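Long-range contacts in iron uptake protein A2 (Synechocystis sp., PDB 2VOZ), which binds ferric iron in the periplasm and probably hands it to an ABC transporter for import into the cell: residues A130-Y135 / V245-P250; K159-P164 / T206-A211; P79-F84 / K270-R275. One frame throughout, in Å; residues are numbered along the deposited sequence. Where two conformers were deposited one is given.

Contact 1. Residues A130-Y135 / V245-P250. With SO4 (sulfate ion), chain E.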
loop_
_atom_site.group_PDB
_atom_site.type_symbol
_atom_site.label_atom_id
_atom_site.label_comp_id
_atom_site.label_asym_id
_atom_site.label_seq_id
_atom_site.Cartn_x
_atom_site.Cartn_y
_atom_site.Cartn_z
ATOM N N ALA B 130 12.244 -19.194 15.440
ATOM C CA ALA B 130 12.773 -19.690 16.722
ATOM C C ALA B 130 12.329 -18.737 17.800
ATOM O O ALA B 130 12.288 -17.528 17.554
ATOM C CB ALA B 130 14.335 -19.726 16.659
ATOM N N ARG B 131 11.992 -19.253 18.982
ATOM C CA ARG B 131 11.637 -18.391 20.098
ATOM C C ARG B 131 12.935 -18.308 20.925
ATOM O O ARG B 131 13.380 -19.284 21.525
ATOM C CB ARG B 131 10.426 -18.927 20.900
ATOM C CG ARG B 131 9.849 -17.848 21.863
ATOM C CD ARG B 131 8.349 -18.038 21.993
ATOM N NE ARG B 131 7.709 -16.965 22.749
ATOM C CZ ARG B 131 7.452 -15.740 22.266
ATOM N NH1 ARG B 131 7.792 -15.411 21.022
ATOM N NH2 ARG B 131 6.838 -14.838 23.032
ATOM N N VAL B 132 13.564 -17.144 20.876
ATOM C CA VAL B 132 14.918 -17.010 21.375
ATOM C C VAL B 132 14.958 -16.092 22.591
ATOM O O VAL B 132 13.931 -15.595 23.038
ATOM C CB VAL B 132 15.858 -16.453 20.281
ATOM C CG1 VAL B 132 16.005 -17.454 19.111
ATOM C CG2 VAL B 132 15.411 -15.038 19.778
ATOM N N LEU B 133 16.165 -15.868 23.109
ATOM C CA LEU B 133 16.345 -14.908 24.178
ATOM C C LEU B 133 17.007 -13.670 23.633
ATOM O O LEU B 133 17.820 -13.743 22.677
ATOM C CB LEU B 133 17.235 -15.488 25.263
ATOM C CG LEU B 133 16.825 -16.847 25.830
ATOM C CD1 LEU B 133 17.646 -17.214 27.087
ATOM C CD2 LEU B 133 15.347 -16.859 26.162
ATOM N N TYR B 134 16.630 -12.542 24.220
ATOM C CA TYR B 134 17.260 -11.261 23.944
ATOM C C TYR B 134 17.835 -10.761 25.250
ATOM O O TYR B 134 17.252 -10.962 26.318
ATOM C CB TYR B 134 16.243 -10.267 23.385
ATOM C CG TYR B 134 15.811 -10.712 22.014
ATOM C CD1 TYR B 134 14.617 -11.394 21.828
ATOM C CD2 TYR B 134 16.649 -10.539 20.923
ATOM C CE1 TYR B 134 14.212 -11.825 20.560
ATOM C CE2 TYR B 134 16.269 -10.966 19.657
ATOM C CZ TYR B 134 15.051 -11.612 19.488
ATOM O OH TYR B 134 14.698 -12.018 18.222
ATOM N N TYR B 135 18.980 -10.107 25.184
ATOM C CA TYR B 135 19.595 -9.660 26.445
ATOM C C TYR B 135 20.275 -8.328 26.299
ATOM O O TYR B 135 20.765 -7.975 25.218
ATOM C CB TYR B 135 20.578 -10.711 26.993
ATOM C CG TYR B 135 21.827 -10.910 26.136
ATOM C CD1 TYR B 135 21.852 -11.887 25.116
ATOM C CD2 TYR B 135 22.976 -10.092 26.337
ATOM C CE1 TYR B 135 22.991 -12.093 24.322
ATOM C CE2 TYR B 135 24.123 -10.312 25.566
ATOM C CZ TYR B 135 24.114 -11.286 24.558
ATOM O OH TYR B 135 25.243 -11.441 23.762
ATOM N N VAL B 245 20.862 -4.422 22.545
ATOM C CA VAL B 245 20.270 -5.741 22.849
ATOM C C VAL B 245 20.829 -6.744 21.867
ATOM O O VAL B 245 20.973 -6.411 20.685
ATOM C CB VAL B 245 18.717 -5.662 22.700
ATOM C CG1 VAL B 245 18.095 -7.039 22.966
ATOM C CG2 VAL B 245 18.123 -4.581 23.632
ATOM N N SER B 246 21.188 -7.959 22.325
ATOM C CA SER B 246 21.654 -9.010 21.409
ATOM C C SER B 246 20.723 -10.214 21.443
ATOM O O SER B 246 19.985 -10.411 22.400
ATOM C CB SER B 246 23.082 -9.460 21.721
ATOM O OG SER B 246 24.027 -8.436 21.344
ATOM N N LEU B 247 20.793 -11.014 20.384
ATOM C CA LEU B 247 19.979 -12.227 20.252
ATOM C C LEU B 247 20.833 -13.404 20.751
ATOM O O LEU B 247 21.994 -13.538 20.376
ATOM C CB LEU B 247 19.608 -12.420 18.771
ATOM C CG LEU B 247 18.747 -13.627 18.374
ATOM C CD1 LEU B 247 18.052 -13.274 17.070
ATOM C CD2 LEU B 247 19.573 -14.885 18.166
ATOM N N PHE B 248 20.248 -14.263 21.578
ATOM C CA PHE B 248 20.917 -15.462 22.064
ATOM C C PHE B 248 20.032 -16.672 21.771
ATOM O O PHE B 248 18.862 -16.677 22.198
ATOM C CB PHE B 248 21.129 -15.337 23.587
ATOM C CG PHE B 248 21.733 -16.562 24.221
ATOM C CD1 PHE B 248 23.142 -16.744 24.215
ATOM C CD2 PHE B 248 20.924 -17.521 24.828
ATOM C CE1 PHE B 248 23.710 -17.895 24.810
ATOM C CE2 PHE B 248 21.480 -18.686 25.414
ATOM C CZ PHE B 248 22.871 -18.863 25.408
ATOM N N PHE B 249 20.581 -17.676 21.081
ATOM C CA PHE B 249 19.880 -18.932 20.875
ATOM C C PHE B 249 20.012 -19.818 22.111
ATOM O O PHE B 249 21.122 -20.265 22.430
ATOM C CB PHE B 249 20.399 -19.713 19.658
ATOM C CG PHE B 249 20.052 -19.103 18.326
ATOM C CD1 PHE B 249 18.776 -19.244 17.774
ATOM C CD2 PHE B 249 21.023 -18.411 17.596
ATOM C CE1 PHE B 249 18.461 -18.682 16.531
ATOM C CE2 PHE B 249 20.711 -17.855 16.358
ATOM C CZ PHE B 249 19.422 -17.976 15.832
ATOM N N PRO B 250 18.892 -20.076 22.800
ATOM C CA PRO B 250 18.941 -20.966 23.945
ATOM C C PRO B 250 18.901 -22.458 23.602
ATOM O O PRO B 250 18.489 -22.859 22.509
ATOM C CB PRO B 250 17.662 -20.606 24.695
ATOM C CG PRO B 250 16.707 -20.336 23.557
ATOM C CD PRO B 250 17.533 -19.530 22.607
HETATM S S SO4 E . 23.826 -10.055 17.754
HETATM O O1 SO4 E . 22.473 -10.285 18.268
HETATM O O2 SO4 E . 24.545 -9.004 18.524
HETATM O O3 SO4 E . 24.618 -11.299 17.817
HETATM O O4 SO4 E . 23.755 -9.628 16.347
#

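Contact 2. Residues K159-P164 / T206-A211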
loop_
_atom_site.group_PDB
_atom_site.type_symbol
_atom_site.label_atom_id
_atom_site.label_comp_id
_atom_site.label_asym_id
_atom_site.label_seq_id
_atom_site.Cartn_x
_atom_site.Cartn_y
_atom_site.Cartn_z
ATOM N N LYS B 159 13.995 -9.403 36.330
ATOM C CA LYS B 159 14.716 -9.175 35.073
ATOM C C LYS B 159 14.041 -9.672 33.779
ATOM O O LYS B 159 14.457 -9.272 32.684
ATOM C CB LYS B 159 16.132 -9.735 35.191
ATOM C CG LYS B 159 17.023 -8.884 36.093
ATOM C CD LYS B 159 18.413 -9.480 36.235
ATOM C CE LYS B 159 19.277 -8.523 37.043
ATOM N NZ LYS B 159 20.699 -8.965 37.170
ATOM N N ILE B 160 13.055 -10.552 33.899
ATOM C CA ILE B 160 12.498 -11.232 32.722
ATOM C C ILE B 160 11.338 -10.496 32.082
ATOM O O ILE B 160 10.370 -10.077 32.753
ATOM C CB ILE B 160 12.074 -12.671 33.086
ATOM C CG1 ILE B 160 13.274 -13.466 33.687
ATOM C CG2 ILE B 160 11.445 -13.382 31.861
ATOM C CD1 ILE B 160 14.519 -13.660 32.781
ATOM N N LEU B 161 11.409 -10.334 30.757
ATOM C CA LEU B 161 10.333 -9.712 29.994
ATOM C C LEU B 161 9.700 -10.671 28.995
ATOM O O LEU B 161 10.397 -11.253 28.192
ATOM C CB LEU B 161 10.891 -8.557 29.191
ATOM C CG LEU B 161 11.370 -7.420 30.083
ATOM C CD1 LEU B 161 12.411 -6.637 29.282
ATOM C CD2 LEU B 161 10.196 -6.521 30.502
ATOM N N VAL B 162 8.380 -10.846 29.084
ATOM C CA VAL B 162 7.656 -11.655 28.102
ATOM C C VAL B 162 6.243 -11.123 27.949
ATOM O O VAL B 162 5.711 -10.515 28.895
ATOM C CB VAL B 162 7.673 -13.154 28.490
ATOM C CG1 VAL B 162 6.872 -13.389 29.780
ATOM C CG2 VAL B 162 7.160 -14.028 27.330
ATOM N N ARG B 163 5.651 -11.345 26.763
ATOM C CA ARG B 163 4.304 -10.815 26.507
ATOM C C ARG B 163 3.261 -11.680 27.234
ATOM O O ARG B 163 3.599 -12.700 27.826
ATOM C CB ARG B 163 4.055 -10.741 25.015
ATOM C CG ARG B 163 3.942 -12.121 24.376
ATOM C CD ARG B 163 3.861 -12.027 22.867
ATOM N NE ARG B 163 2.746 -11.206 22.387
ATOM C CZ ARG B 163 2.628 -10.849 21.112
ATOM N NH1 ARG B 163 3.562 -11.225 20.239
ATOM N NH2 ARG B 163 1.589 -10.113 20.719
ATOM N N PRO B 164 1.991 -11.238 27.257
ATOM C CA PRO B 164 0.942 -11.963 27.958
ATOM C C PRO B 164 0.756 -13.451 27.583
ATOM O O PRO B 164 1.031 -13.856 26.446
ATOM C CB PRO B 164 -0.307 -11.156 27.616
ATOM C CG PRO B 164 0.180 -9.742 27.500
ATOM C CD PRO B 164 1.497 -9.955 26.728
ATOM N N THR B 206 8.082 -7.429 20.089
ATOM C CA THR B 206 9.092 -6.374 19.911
ATOM C C THR B 206 9.095 -5.440 21.104
ATOM O O THR B 206 10.158 -4.939 21.482
ATOM C CB THR B 206 8.906 -5.637 18.597
ATOM O OG1 THR B 206 8.852 -6.602 17.537
ATOM C CG2 THR B 206 10.044 -4.593 18.384
ATOM N N ALA B 207 7.931 -5.241 21.729
ATOM C CA ALA B 207 7.851 -4.440 22.971
ATOM C C ALA B 207 8.788 -5.000 24.045
ATOM O O ALA B 207 9.348 -4.256 24.860
ATOM C CB ALA B 207 6.371 -4.389 23.526
ATOM N N GLN B 208 8.939 -6.328 24.106
ATOM C CA GLN B 208 9.865 -6.907 25.109
ATOM C C GLN B 208 11.330 -6.569 24.784
ATOM O O GLN B 208 12.150 -6.299 25.664
ATOM C CB GLN B 208 9.670 -8.423 25.215
ATOM C CG GLN B 208 8.178 -8.836 25.196
ATOM C CD GLN B 208 7.346 -8.058 26.218
ATOM O OE1 GLN B 208 7.794 -7.816 27.348
ATOM N NE2 GLN B 208 6.113 -7.709 25.842
ATOM N N ILE B 209 11.657 -6.615 23.504
ATOM C CA ILE B 209 13.046 -6.308 23.082
ATOM C C ILE B 209 13.305 -4.829 23.390
ATOM O O ILE B 209 14.348 -4.476 23.967
ATOM C CB ILE B 209 13.207 -6.566 21.588
ATOM C CG1 ILE B 209 12.861 -8.036 21.275
ATOM C CG2 ILE B 209 14.649 -6.283 21.123
ATOM C CD1 ILE B 209 12.903 -8.356 19.760
ATOM N N ARG B 210 12.343 -3.975 23.043
ATOM C CA ARG B 210 12.515 -2.542 23.317
ATOM C C ARG B 210 12.601 -2.241 24.804
ATOM O O ARG B 210 13.318 -1.312 25.210
ATOM C CB ARG B 210 11.404 -1.732 22.686
ATOM C CG ARG B 210 11.467 -1.744 21.158
ATOM C CD ARG B 210 10.433 -0.706 20.649
ATOM N NE ARG B 210 10.206 -0.837 19.221
ATOM C CZ ARG B 210 10.978 -0.277 18.283
ATOM N NH1 ARG B 210 12.052 0.455 18.632
ATOM N NH2 ARG B 210 10.683 -0.457 16.987
ATOM N N ALA B 211 11.908 -3.054 25.603
ATOM C CA ALA B 211 11.876 -2.838 27.068
ATOM C C ALA B 211 13.273 -3.068 27.659
ATOM O O ALA B 211 13.643 -2.416 28.637
ATOM C CB ALA B 211 10.825 -3.744 27.732
HETATM O O HOH W 1 6.370 -7.352 29.636
#

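Contact 3. Residues P79-F84 / K270-R275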
loop_
_atom_site.group_PDB
_atom_site.type_symbol
_atom_site.label_atom_id
_atom_site.label_comp_id
_atom_site.label_asym_id
_atom_site.label_seq_id
_atom_site.Cartn_x
_atom_site.Cartn_y
_atom_site.Cartn_z
ATOM N N PRO B 79 -15.941 -23.472 0.385
ATOM C CA PRO B 79 -15.116 -23.573 -0.810
ATOM C C PRO B 79 -13.617 -23.450 -0.507
ATOM O O PRO B 79 -12.827 -23.399 -1.434
ATOM C CB PRO B 79 -15.567 -22.370 -1.641
ATOM C CG PRO B 79 -15.949 -21.352 -0.671
ATOM C CD PRO B 79 -16.476 -22.108 0.564
ATOM N N GLY B 80 -13.238 -23.377 0.773
ATOM C CA GLY B 80 -11.810 -23.225 1.090
ATOM C C GLY B 80 -11.075 -24.453 0.626
ATOM O O GLY B 80 -11.555 -25.576 0.822
ATOM N N ASP B 81 -9.911 -24.249 -0.006
ATOM C CA ASP B 81 -9.036 -25.348 -0.379
ATOM C C ASP B 81 -7.935 -25.565 0.657
ATOM O O ASP B 81 -7.651 -26.690 1.050
ATOM C CB ASP B 81 -8.417 -25.084 -1.749
ATOM C CG ASP B 81 -9.440 -25.261 -2.875
ATOM O OD1 ASP B 81 -10.033 -26.355 -2.897
ATOM O OD2 ASP B 81 -9.659 -24.326 -3.698
ATOM N N ILE B 82 -7.314 -24.462 1.060
ATOM C CA ILE B 82 -6.175 -24.518 1.964
ATOM C C ILE B 82 -6.377 -23.475 3.051
ATOM O O ILE B 82 -6.803 -22.346 2.770
ATOM C CB ILE B 82 -4.851 -24.108 1.241
ATOM C CG1 ILE B 82 -4.487 -25.003 0.049
ATOM C CG2 ILE B 82 -3.667 -24.011 2.251
ATOM C CD1 ILE B 82 -3.895 -26.290 0.414
ATOM N N LEU B 83 -6.052 -23.841 4.292
ATOM C CA LEU B 83 -5.873 -22.847 5.338
ATOM C C LEU B 83 -4.394 -22.804 5.664
ATOM O O LEU B 83 -3.771 -23.826 5.993
ATOM C CB LEU B 83 -6.659 -23.219 6.593
ATOM C CG LEU B 83 -6.454 -22.372 7.843
ATOM C CD1 LEU B 83 -6.971 -20.921 7.598
ATOM C CD2 LEU B 83 -7.202 -23.030 9.024
ATOM N N PHE B 84 -3.868 -21.611 5.542
ATOM C CA PHE B 84 -2.486 -21.330 5.894
ATOM C C PHE B 84 -2.506 -20.432 7.116
ATOM O O PHE B 84 -3.155 -19.361 7.114
ATOM C CB PHE B 84 -1.757 -20.605 4.759
ATOM C CG PHE B 84 -0.294 -20.459 5.039
ATOM C CD1 PHE B 84 0.161 -19.518 5.983
ATOM C CD2 PHE B 84 0.602 -21.328 4.464
ATOM C CE1 PHE B 84 1.527 -19.450 6.303
ATOM C CE2 PHE B 84 1.982 -21.274 4.776
ATOM C CZ PHE B 84 2.434 -20.336 5.673
ATOM N N LYS B 270 -11.049 -29.994 4.631
ATOM C CA LYS B 270 -11.878 -31.187 4.494
ATOM C C LYS B 270 -12.700 -31.234 3.237
ATOM O O LYS B 270 -12.790 -32.262 2.573
ATOM C CB LYS B 270 -12.828 -31.274 5.667
ATOM C CG LYS B 270 -13.537 -32.613 5.807
ATOM C CD LYS B 270 -14.048 -32.780 7.230
ATOM C CE LYS B 270 -12.919 -33.191 8.185
ATOM N NZ LYS B 270 -13.435 -33.430 9.580
ATOM N N ASN B 271 -13.387 -30.185 2.887
ATOM C CA ASN B 271 -14.185 -30.501 1.688
ATOM C C ASN B 271 -13.698 -29.696 0.500
ATOM O O ASN B 271 -14.487 -29.203 -0.315
ATOM C CB ASN B 271 -15.694 -30.403 1.989
ATOM C CG ASN B 271 -16.236 -31.639 2.772
ATOM O OD1 ASN B 271 -15.773 -32.780 2.608
ATOM N ND2 ASN B 271 -17.217 -31.397 3.611
ATOM N N ALA B 272 -12.369 -29.547 0.414
ATOM C CA ALA B 272 -11.771 -28.708 -0.627
ATOM C C ALA B 272 -12.349 -29.016 -2.012
ATOM O O ALA B 272 -12.321 -30.165 -2.468
ATOM C CB ALA B 272 -10.258 -28.873 -0.659
ATOM N N PRO B 273 -12.883 -27.997 -2.686
ATOM C CA PRO B 273 -13.393 -28.226 -4.047
ATOM C C PRO B 273 -12.300 -28.564 -5.067
ATOM O O PRO B 273 -12.555 -29.309 -6.027
ATOM C CB PRO B 273 -14.059 -26.894 -4.408
ATOM C CG PRO B 273 -13.468 -25.906 -3.534
ATOM C CD PRO B 273 -13.157 -26.631 -2.229
ATOM N N ASN B 274 -11.098 -28.022 -4.855
ATOM C CA ASN B 274 -9.992 -28.177 -5.796
ATOM C C ASN B 274 -8.869 -28.991 -5.136
ATOM O O ASN B 274 -7.756 -28.501 -4.960
ATOM C CB ASN B 274 -9.432 -26.795 -6.211
ATOM C CG ASN B 274 -10.474 -25.858 -6.796
ATOM O OD1 ASN B 274 -10.841 -25.976 -7.971
ATOM N ND2 ASN B 274 -10.914 -24.867 -5.998
ATOM N N ARG B 275 -9.171 -30.225 -4.753
ATOM C CA ARG B 275 -8.287 -30.997 -3.898
ATOM C C ARG B 275 -6.925 -31.250 -4.525
ATOM O O ARG B 275 -5.889 -31.079 -3.860
ATOM C CB ARG B 275 -8.919 -32.325 -3.489
ATOM C CG ARG B 275 -8.096 -33.097 -2.476
ATOM C CD ARG B 275 -8.780 -34.422 -2.206
ATOM N NE ARG B 275 -8.147 -35.101 -1.084
ATOM C CZ ARG B 275 -7.152 -35.973 -1.209
ATOM N NH1 ARG B 275 -6.621 -36.536 -0.131
ATOM N NH2 ARG B 275 -6.690 -36.278 -2.412
#

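Contact 1. Residues A130-Y135 / V245-P250
Ala130 meets the second segment through its methyl: CB lies 4.3 Å from Phe249 CE1, at the edge of that ring and near its plane. Arg131 turns its side chain away from 245-250 to a salt bridge with Asp205 and a hydrogen bond with Asn170, close beside the iron ligand Tyr169. Val132 divides its branches between two partners. Val132 CG1 lies alongside Phe249 and comes within 3.6 Å of its CD1, while Val132 CG2 reaches Leu247 CG at 3.9 Å. At Leu133 the antiparallel ladder starts: it forms a hydrogen-bonded pair with Phe248, and the bond from Phe248 N to Leu133 O is short, 2.7 Å, and nearly straight (170°). The ladder belongs to the type 2 periplasmic binding protein fold. Leu133 and Tyr135 bond to 245-248 along one edge of the long strand 124-136, while the backbones of Val132 and Tyr134 bond to strand 219-223 on the other. Tyr134 crosses Leu247 obliquely, its CE2 3.7 Å from Leu247 CB, and its OH is held by Asn223 O. Tyr135 has CG between backbone N and carbonyl carbon (chi1 67°), which folds the ring back over Ser246. Ser246 CB makes a CH-pi contact over the ring face, 4.0 Å from the centroid, and Phe248 CB meets the ring edge 3.8 Å from Tyr135 CE1. A serine here would probably leave Ser246 CB without its aromatic cover and open a gap beside Phe248. Just beyond, Ser246 OG and Leu247 N both hydrogen-bond a sulfate ion, probably from the crystallisation liquor, with Leu247 N 2.8 Å from sulfate O1.

Contact 2. Residues K159-P164 / T206-A211
Gln208 leaves the helix with CG anti to its carbonyl carbon (chi1 -42°) and then bends at chi2 (-51°), and this fold brings its carboxamide down on the 162-163 peptide bond. The two flat groups lie face to face with their planes almost parallel, Gln208 CD 3.7 Å above Val162 C. Gln208 NE2 comes to rest 3.7 Å from Arg163 CA, while OE1 of the same Gln208 sits 3.7 Å from Leu161 CB. Leu161 supplies the apolar half of the contact. With CG anti to the carbonyl carbon (chi1 -67°) it sends CD1 between two features of the helix: Ala211 CB, 3.6 Å away, and the backbone O of Gln208, which Leu161 CD1 also approaches to 3.6 Å. In the fold this sets helix 205-213 against the short strand 160-161, and both Leu161 and Gln208 also touch Ala220 on the neighbouring strand 219-223. The helix also lies at a subunit interface, where Arg210 forms a salt bridge with Glu66 of a second subunit. The end of the Arg163 side chain leads away from the helix, toward the iron ligands Tyr169 and Tyr226. The amide of Gln208 is gripped at its nitrogen end by Glu202 O and Asn204 O, both accepting from NE2, and at the other end a water lies 2.7 Å from Gln208 OE1, with a weak approach to Val162 O. Two backbone acceptors at NE2 identify the nitrogen and fix the flip of the group, so a buried polar side chain can lie flat against a peptide while its bonds run out past the edges of the pair.

Contact 3. Residues P79-F84 / K270-R275
Asp81 grips Asn274 with both carboxylate oxygens, tying together two loops of one lobe of this two-lobed binding-protein fold. The first loop leads into strand 82-86; the second follows strand 261-268, its antiparallel neighbour in the sheet, and runs into helix 275-285. Two hydrogen bonds carry the contact. Asp81 has CG anti to its carbonyl carbon (chi1 -73°), which brings the carboxylate across to Asn274. Asn274 N donates to Asp81 OD1 at 2.8 Å, and Asn274 ND2 donates to Asp81 OD2 at 2.7 Å. Each oxygen is met on its syn side, with the donors somewhat out of the carboxylate plane. The carboxylate and the amide are turned 61° against each other, yet OD2 stays close to the amide plane of Asn274, so the ND2 bond is well directed despite the twist. Asn274 is the N-cap residue of helix 275-285, but its side chain makes no capping bond and is spent on Asp81 instead. OD2 has a further donor, the backbone N of Asn37 on strand 35-40, so the carboxylate joins that strand to the start of the helix. Its three N-H donors would probably favour the ionised form. One weaker polar contact joins the backbones: Ala272 CA-H points at Gly80 O, with CA and O 3.5 Å apart. The remaining touches are van der Waals packing, much of it around Pro273. The ring of this proline leans on the Asp81 carboxylate, its CD 3.2 Å from Asp81 OD1, and Ala272 CB lies against the same oxygen. OD1 is thus flanked by carbon while Asn274 N takes its hydrogen bond. At the outer end, Pro79 O accepts a hydrogen bond from Asn37 ND2 and also rests against the proline ring, 3.3 Å from Pro273 CG.

Contacts 1 and 2 are neighbours, their centres about 12 Å apart, and they touch through helix 205-213: Tyr134 CE1 lies 3.8 Å from Ile209 CD1, and Val245 CG2 is 3.8 Å from Ile209 O. They also converge on the iron site, since Arg131 of contact 1 and Arg163 of contact 2 both come close to Tyr169, with side chains about 3 and 4 Å from it. Contact 3 sits on the opposite side of the chain's centre, its centre about 37 Å from that of contact 1, and away from the iron ligands. All three reach the same mixed sheet, and along the chain they are nested, contact 2 inside contact 1 and contact 1 inside contact 3.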